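Local coordinates for putative type VI secretion protein (Escherichia coli, PDB 6SKI) that probably hydrolyses phospholipids as a toxic effector that is loaded onto the VgrG spike of the bacterial type VI secretion system, at residues A[36-42]-A[188-194]; A[168-173]-A[220-225]. One frame throughout, in Å; residues are numbered along the deposited sequence.

Contact 1. Residues A[36-42]-A[188-194]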
loop_
_atom_site.group_PDB
_atom_site.type_symbol
_atom_site.label_atom_id
_atom_site.label_comp_id
_atom_site.label_asym_id
_atom_site.label_seq_id
_atom_site.Cartn_x
_atom_site.Cartn_y
_atom_site.Cartn_z
ATOM N N THR A 36 6.568 23.711 12.918
ATOM C CA THR A 36 6.364 22.948 11.693
ATOM C C THR A 36 5.810 21.579 12.053
ATOM O O THR A 36 6.524 20.740 12.607
ATOM C CB THR A 36 7.670 22.818 10.921
ATOM O OG1 THR A 36 8.397 24.050 11.003
ATOM C CG2 THR A 36 7.395 22.494 9.468
ATOM N N LEU A 37 4.547 21.341 11.738
ATOM C CA LEU A 37 3.900 20.076 12.049
ATOM C C LEU A 37 3.902 19.201 10.807
ATOM O O LEU A 37 3.355 19.585 9.769
ATOM C CB LEU A 37 2.477 20.297 12.554
ATOM C CG LEU A 37 1.713 19.040 12.954
ATOM C CD1 LEU A 37 2.418 18.315 14.077
ATOM C CD2 LEU A 37 0.322 19.421 13.375
ATOM N N THR A 38 4.515 18.030 10.916
ATOM C CA THR A 38 4.555 17.058 9.837
ATOM C C THR A 38 3.612 15.914 10.164
ATOM O O THR A 38 3.688 15.335 11.252
ATOM C CB THR A 38 5.970 16.526 9.627
ATOM O OG1 THR A 38 6.913 17.576 9.860
ATOM C CG2 THR A 38 6.131 16.011 8.217
ATOM N N ILE A 39 2.726 15.592 9.230
ATOM C CA ILE A 39 1.802 14.480 9.383
ATOM C C ILE A 39 2.315 13.336 8.527
ATOM O O ILE A 39 2.403 13.458 7.300
ATOM C CB ILE A 39 0.369 14.871 8.999
ATOM C CG1 ILE A 39 0.004 16.216 9.627
ATOM C CG2 ILE A 39 -0.603 13.792 9.431
ATOM C CD1 ILE A 39 -1.406 16.661 9.342
ATOM N N GLY A 40 2.661 12.231 9.175
ATOM C CA GLY A 40 3.128 11.064 8.463
ATOM C C GLY A 40 1.970 10.244 7.953
ATOM O O GLY A 40 1.222 9.661 8.739
ATOM N N ILE A 41 1.810 10.195 6.637
ATOM C CA ILE A 41 0.708 9.485 6.004
ATOM C C ILE A 41 1.242 8.139 5.552
ATOM O O ILE A 41 2.205 8.072 4.781
ATOM C CB ILE A 41 0.121 10.276 4.828
ATOM C CG1 ILE A 41 0.096 11.765 5.156
ATOM C CG2 ILE A 41 -1.281 9.811 4.538
ATOM C CD1 ILE A 41 -1.004 12.147 6.104
ATOM N N PHE A 42 0.626 7.068 6.039
ATOM C CA PHE A 42 1.118 5.715 5.820
ATOM C C PHE A 42 0.014 4.918 5.146
ATOM O O PHE A 42 -0.935 4.484 5.805
ATOM C CB PHE A 42 1.543 5.074 7.138
ATOM C CG PHE A 42 2.784 5.674 7.722
ATOM C CD1 PHE A 42 2.701 6.632 8.709
ATOM C CD2 PHE A 42 4.033 5.271 7.295
ATOM C CE1 PHE A 42 3.833 7.186 9.244
ATOM C CE2 PHE A 42 5.168 5.822 7.835
ATOM C CZ PHE A 42 5.067 6.780 8.806
ATOM N N LYS A 188 3.396 25.621 9.642
ATOM C CA LYS A 188 3.481 24.857 8.410
ATOM C C LYS A 188 2.904 23.476 8.663
ATOM O O LYS A 188 3.102 22.904 9.736
ATOM C CB LYS A 188 4.927 24.748 7.924
ATOM C CG LYS A 188 5.070 24.431 6.455
ATOM C CD LYS A 188 6.530 24.388 6.059
ATOM C CE LYS A 188 6.714 23.735 4.707
ATOM N NZ LYS A 188 8.026 24.090 4.104
ATOM N N ILE A 189 2.186 22.954 7.680
ATOM C CA ILE A 189 1.692 21.585 7.700
ATOM C C ILE A 189 2.440 20.831 6.615
ATOM O O ILE A 189 2.272 21.108 5.421
ATOM C CB ILE A 189 0.176 21.512 7.483
ATOM C CG1 ILE A 189 -0.566 22.114 8.677
ATOM C CG2 ILE A 189 -0.254 20.076 7.240
ATOM C CD1 ILE A 189 -0.760 21.161 9.823
ATOM N N GLN A 190 3.286 19.898 7.024
ATOM C CA GLN A 190 4.024 19.050 6.106
ATOM C C GLN A 190 3.436 17.646 6.111
ATOM O O GLN A 190 2.707 17.256 7.024
ATOM C CB GLN A 190 5.502 19.001 6.486
ATOM C CG GLN A 190 6.359 20.047 5.822
ATOM C CD GLN A 190 7.748 20.090 6.404
ATOM O OE1 GLN A 190 7.995 19.554 7.482
ATOM N NE2 GLN A 190 8.668 20.732 5.698
ATOM N N PHE A 191 3.759 16.884 5.070
ATOM C CA PHE A 191 3.312 15.505 4.945
ATOM C C PHE A 191 4.492 14.615 4.594
ATOM O O PHE A 191 5.288 14.955 3.716
ATOM C CB PHE A 191 2.227 15.362 3.874
ATOM C CG PHE A 191 0.913 15.976 4.252
ATOM C CD1 PHE A 191 0.128 15.406 5.234
ATOM C CD2 PHE A 191 0.455 17.109 3.611
ATOM C CE1 PHE A 191 -1.079 15.962 5.577
ATOM C CE2 PHE A 191 -0.753 17.667 3.953
ATOM C CZ PHE A 191 -1.520 17.092 4.938
ATOM N N ASP A 192 4.604 13.484 5.283
ATOM C CA ASP A 192 5.500 12.396 4.898
ATOM C C ASP A 192 4.612 11.232 4.485
ATOM O O ASP A 192 4.046 10.542 5.336
ATOM C CB ASP A 192 6.437 11.998 6.029
ATOM C CG ASP A 192 7.425 13.076 6.368
ATOM O OD1 ASP A 192 8.014 13.649 5.432
ATOM O OD2 ASP A 192 7.629 13.336 7.569
ATOM N N VAL A 193 4.492 11.014 3.185
ATOM C CA VAL A 193 3.572 10.025 2.647
ATOM C C VAL A 193 4.350 8.761 2.321
ATOM O O VAL A 193 5.353 8.804 1.599
ATOM C CB VAL A 193 2.841 10.565 1.410
ATOM C CG1 VAL A 193 1.573 9.780 1.171
ATOM C CG2 VAL A 193 2.528 12.036 1.589
ATOM N N PHE A 194 3.898 7.637 2.870
ATOM C CA PHE A 194 4.521 6.339 2.668
ATOM C C PHE A 194 3.464 5.367 2.175
ATOM O O PHE A 194 2.338 5.369 2.678
ATOM C CB PHE A 194 5.149 5.818 3.958
ATOM C CG PHE A 194 6.293 6.644 4.450
ATOM C CD1 PHE A 194 6.074 7.724 5.282
ATOM C CD2 PHE A 194 7.588 6.330 4.098
ATOM C CE1 PHE A 194 7.124 8.480 5.740
ATOM C CE2 PHE A 194 8.639 7.083 4.555
ATOM C CZ PHE A 194 8.407 8.160 5.377
#
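Phe42 and Phe194 hold their rings almost parallel, planes at 10°, yet offset so far that little of one lies over the other; the centroids are 4.9 Å apart. In both residues CG stands anti to the carbonyl carbon (chi1 -70° and -65°), which sends the two rings out the same way. Tyr109 meets the Phe42 ring edge-to-face, and Leu105 of helix 101-108 touches both phenylalanines. Further along this face Thr38 packs its CG2 against the neighbouring strand, 3.5 Å from Gln190 CB and also beside the Asp192 carboxylate. That carboxylate is buried but well supplied: OD2 forms a salt bridge with Arg239 and a hydrogen bond with the hydroxyl of Tyr109. At the partly exposed end, Thr36 CG2 runs alongside Lys188 CB at 3.7 Å. Segments 36-42 and 188-194 are parallel neighbours in the central sheet of what is evidently an alpha/beta-hydrolase fold, paired residue for residue from Thr36-Lys188 to Phe42-Phe194. The odd-numbered residues of 36-42 take both sets of bonds, for example Ile39 N to Gln190 O (2.8 Å) and Asp192 N to Ile39 O (3.0 Å). Strand 184-195 is followed directly by helix 198-211, consistent with the strand that precedes the nucleophile elbow in this fold. The other face is wholly apolar. Here the CD1/CE1 side of the Phe191 ring receives two isoleucines of the neighbouring strand: Ile41 CD1 reaches its CD1 at 3.6 Å, and Ile39 packs alongside with CB 3.8 Å from the same ring carbon, while Ile39 O lies at the ring edge. The side chains of Leu37 and Ile189 run side by side, with CD2 of the leucine 4.1 Å from CD1 of the isoleucine. Phe206 meets the Phe191 ring edge-to-face, and Ile168 of helix 156-178 packs on both Phe191 and Ile41.

Contact 2. Residues A[168-173]-A[220-225]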
loop_
_atom_site.group_PDB
_atom_site.type_symbol
_atom_site.label_atom_id
_atom_site.label_comp_id
_atom_site.label_asym_id
_atom_site.label_seq_id
_atom_site.Cartn_x
_atom_site.Cartn_y
_atom_site.Cartn_z
ATOM N N ILE A 168 -6.445 12.139 8.754
ATOM C CA ILE A 168 -5.679 13.347 9.047
ATOM C C ILE A 168 -6.437 14.223 10.028
ATOM O O ILE A 168 -5.856 14.775 10.971
ATOM C CB ILE A 168 -5.371 14.113 7.748
ATOM C CG1 ILE A 168 -4.213 13.470 6.995
ATOM C CG2 ILE A 168 -5.059 15.570 8.041
ATOM C CD1 ILE A 168 -4.174 13.850 5.540
ATOM N N THR A 169 -7.746 14.362 9.820
ATOM C CA THR A 169 -8.563 15.110 10.770
ATOM C C THR A 169 -8.482 14.487 12.157
ATOM O O THR A 169 -8.299 15.191 13.158
ATOM C CB THR A 169 -10.013 15.162 10.288
ATOM O OG1 THR A 169 -10.138 16.134 9.247
ATOM C CG2 THR A 169 -10.946 15.534 11.422
ATOM N N GLN A 170 -8.596 13.161 12.229
ATOM C CA GLN A 170 -8.542 12.484 13.523
ATOM C C GLN A 170 -7.187 12.671 14.201
ATOM O O GLN A 170 -7.116 12.922 15.411
ATOM C CB GLN A 170 -8.851 11.000 13.348
ATOM C CG GLN A 170 -8.618 10.175 14.594
ATOM C CD GLN A 170 -8.569 8.691 14.305
ATOM O OE1 GLN A 170 -9.204 8.207 13.369
ATOM N NE2 GLN A 170 -7.807 7.958 15.108
ATOM N N ALA A 171 -6.100 12.562 13.436
ATOM C CA ALA A 171 -4.767 12.697 14.012
ATOM C C ALA A 171 -4.511 14.119 14.487
ATOM O O ALA A 171 -3.883 14.326 15.530
ATOM C CB ALA A 171 -3.709 12.275 12.994
ATOM N N LEU A 172 -4.990 15.113 13.737
ATOM C CA LEU A 172 -4.850 16.498 14.172
ATOM C C LEU A 172 -5.658 16.758 15.435
ATOM O O LEU A 172 -5.202 17.473 16.338
ATOM C CB LEU A 172 -5.284 17.436 13.051
ATOM C CG LEU A 172 -4.193 17.817 12.059
ATOM C CD1 LEU A 172 -4.725 18.798 11.049
ATOM C CD2 LEU A 172 -3.019 18.404 12.796
ATOM N N SER A 173 -6.859 16.180 15.519
ATOM C CA SER A 173 -7.655 16.295 16.735
ATOM C C SER A 173 -6.909 15.715 17.925
ATOM O O SER A 173 -6.844 16.334 18.992
ATOM C CB SER A 173 -9.000 15.591 16.555
ATOM O OG SER A 173 -9.706 16.106 15.444
ATOM N N ALA A 220 -9.928 19.192 5.903
ATOM C CA ALA A 220 -9.571 18.227 6.934
ATOM C C ALA A 220 -8.640 18.842 7.970
ATOM O O ALA A 220 -8.784 18.589 9.172
ATOM C CB ALA A 220 -8.928 16.995 6.298
ATOM N N ILE A 221 -7.682 19.657 7.525
ATOM C CA ILE A 221 -6.772 20.308 8.465
ATOM C C ILE A 221 -7.534 21.276 9.358
ATOM O O ILE A 221 -7.253 21.390 10.555
ATOM C CB ILE A 221 -5.628 21.012 7.715
ATOM C CG1 ILE A 221 -4.863 20.018 6.848
ATOM C CG2 ILE A 221 -4.675 21.657 8.696
ATOM C CD1 ILE A 221 -3.873 20.669 5.919
ATOM N N ALA A 222 -8.513 21.985 8.794
ATOM C CA ALA A 222 -9.306 22.907 9.597
ATOM C C ALA A 222 -10.212 22.158 10.566
ATOM O O ALA A 222 -10.360 22.562 11.723
ATOM C CB ALA A 222 -10.127 23.819 8.688
ATOM N N LYS A 223 -10.822 21.062 10.115
ATOM C CA LYS A 223 -11.675 20.238 10.959
ATOM C C LYS A 223 -10.889 19.451 11.997
ATOM O O LYS A 223 -11.487 18.925 12.940
ATOM C CB LYS A 223 -12.491 19.293 10.072
ATOM C CG LYS A 223 -13.553 18.483 10.789
ATOM C CD LYS A 223 -14.330 17.619 9.817
ATOM C CE LYS A 223 -15.260 16.674 10.551
ATOM N NZ LYS A 223 -14.535 15.865 11.566
ATOM N N GLY A 224 -9.567 19.388 11.873
ATOM C CA GLY A 224 -8.760 18.731 12.879
ATOM C C GLY A 224 -8.189 19.743 13.844
ATOM O O GLY A 224 -8.121 19.499 15.051
ATOM N N LEU A 225 -7.784 20.896 13.319
ATOM C CA LEU A 225 -7.383 22.008 14.167
ATOM C C LEU A 225 -8.574 22.733 14.774
ATOM O O LEU A 225 -8.375 23.615 15.613
ATOM C CB LEU A 225 -6.530 22.994 13.370
ATOM C CG LEU A 225 -5.152 22.467 12.977
ATOM C CD1 LEU A 225 -4.255 23.601 12.522
ATOM C CD2 LEU A 225 -4.525 21.714 14.132
#
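Thr169 joins the two helices with a side-chain hydrogen bond, its OG1 donating to Ala220 O at 2.8 Å. The hydroxyl comes at the carbonyl from the flank, with a C=O...OG1 angle of 105°, leaving the far end of the oxygen to the weak helical bond from Gly224 N. With OG1 anti to its own carbonyl carbon (chi1 -77°), the other branch, CG2, is turned onto the Lys223 side chain and lies 4.0 Å from its CG. Gly224 is where the backbones come nearest: its CA is 4.2 Å from Thr169 CA, and Leu172 CB rests against that same glycine CA at 3.7 Å. Lacking a side chain, Gly224 lets the helix axes approach to 7.4 Å while they cross at -30°. Leu172 fills the inner side with both methyls: CD1 lies over the turn at Ile221, 3.7 Å from Ile221 CG2, and CD2 meets Leu225 CD2 at 3.9 Å, the two leucines passing at a slant. Behind this first shell, Ser173 OG bonds to Thr169 O at 2.8 Å, on the opposite face of that carbonyl from Ser173 N, so two donors grip the oxygen within the helix. Farther out, Ile168 and Leu172 sit on strand 22-43 through Ile39, whereas Ile221 packs on Ile189 and Leu225 on Ile186. Two helices running in roughly the same direction, laid side by side on one face of a largely parallel sheet and drawn close at a glycine, are consistent with one outer helical layer of the alpha/beta-hydrolase sandwich.

How the contacts relate
From the N terminus the chain first lays down 36-42, then reaches 168-173 in helix 156-178, next 188-194, and finally 220-225. Contact 1 closes a loop of 145 residues and contact 2 one of 46; since their segments alternate, the two loops cross and neither nests in the other. Helix 156-178 leads directly into strand 184-195, so the chain passes from one contact to the other within a short link. The apolar face of the strand pair then meets the helix pair: Leu37 CD2 lies 3.5 Å from Leu172 CD2, and Ile189 CG2 3.9 Å from Ile221 CD1. Each helix is thereby tied to its partner and to the sheet.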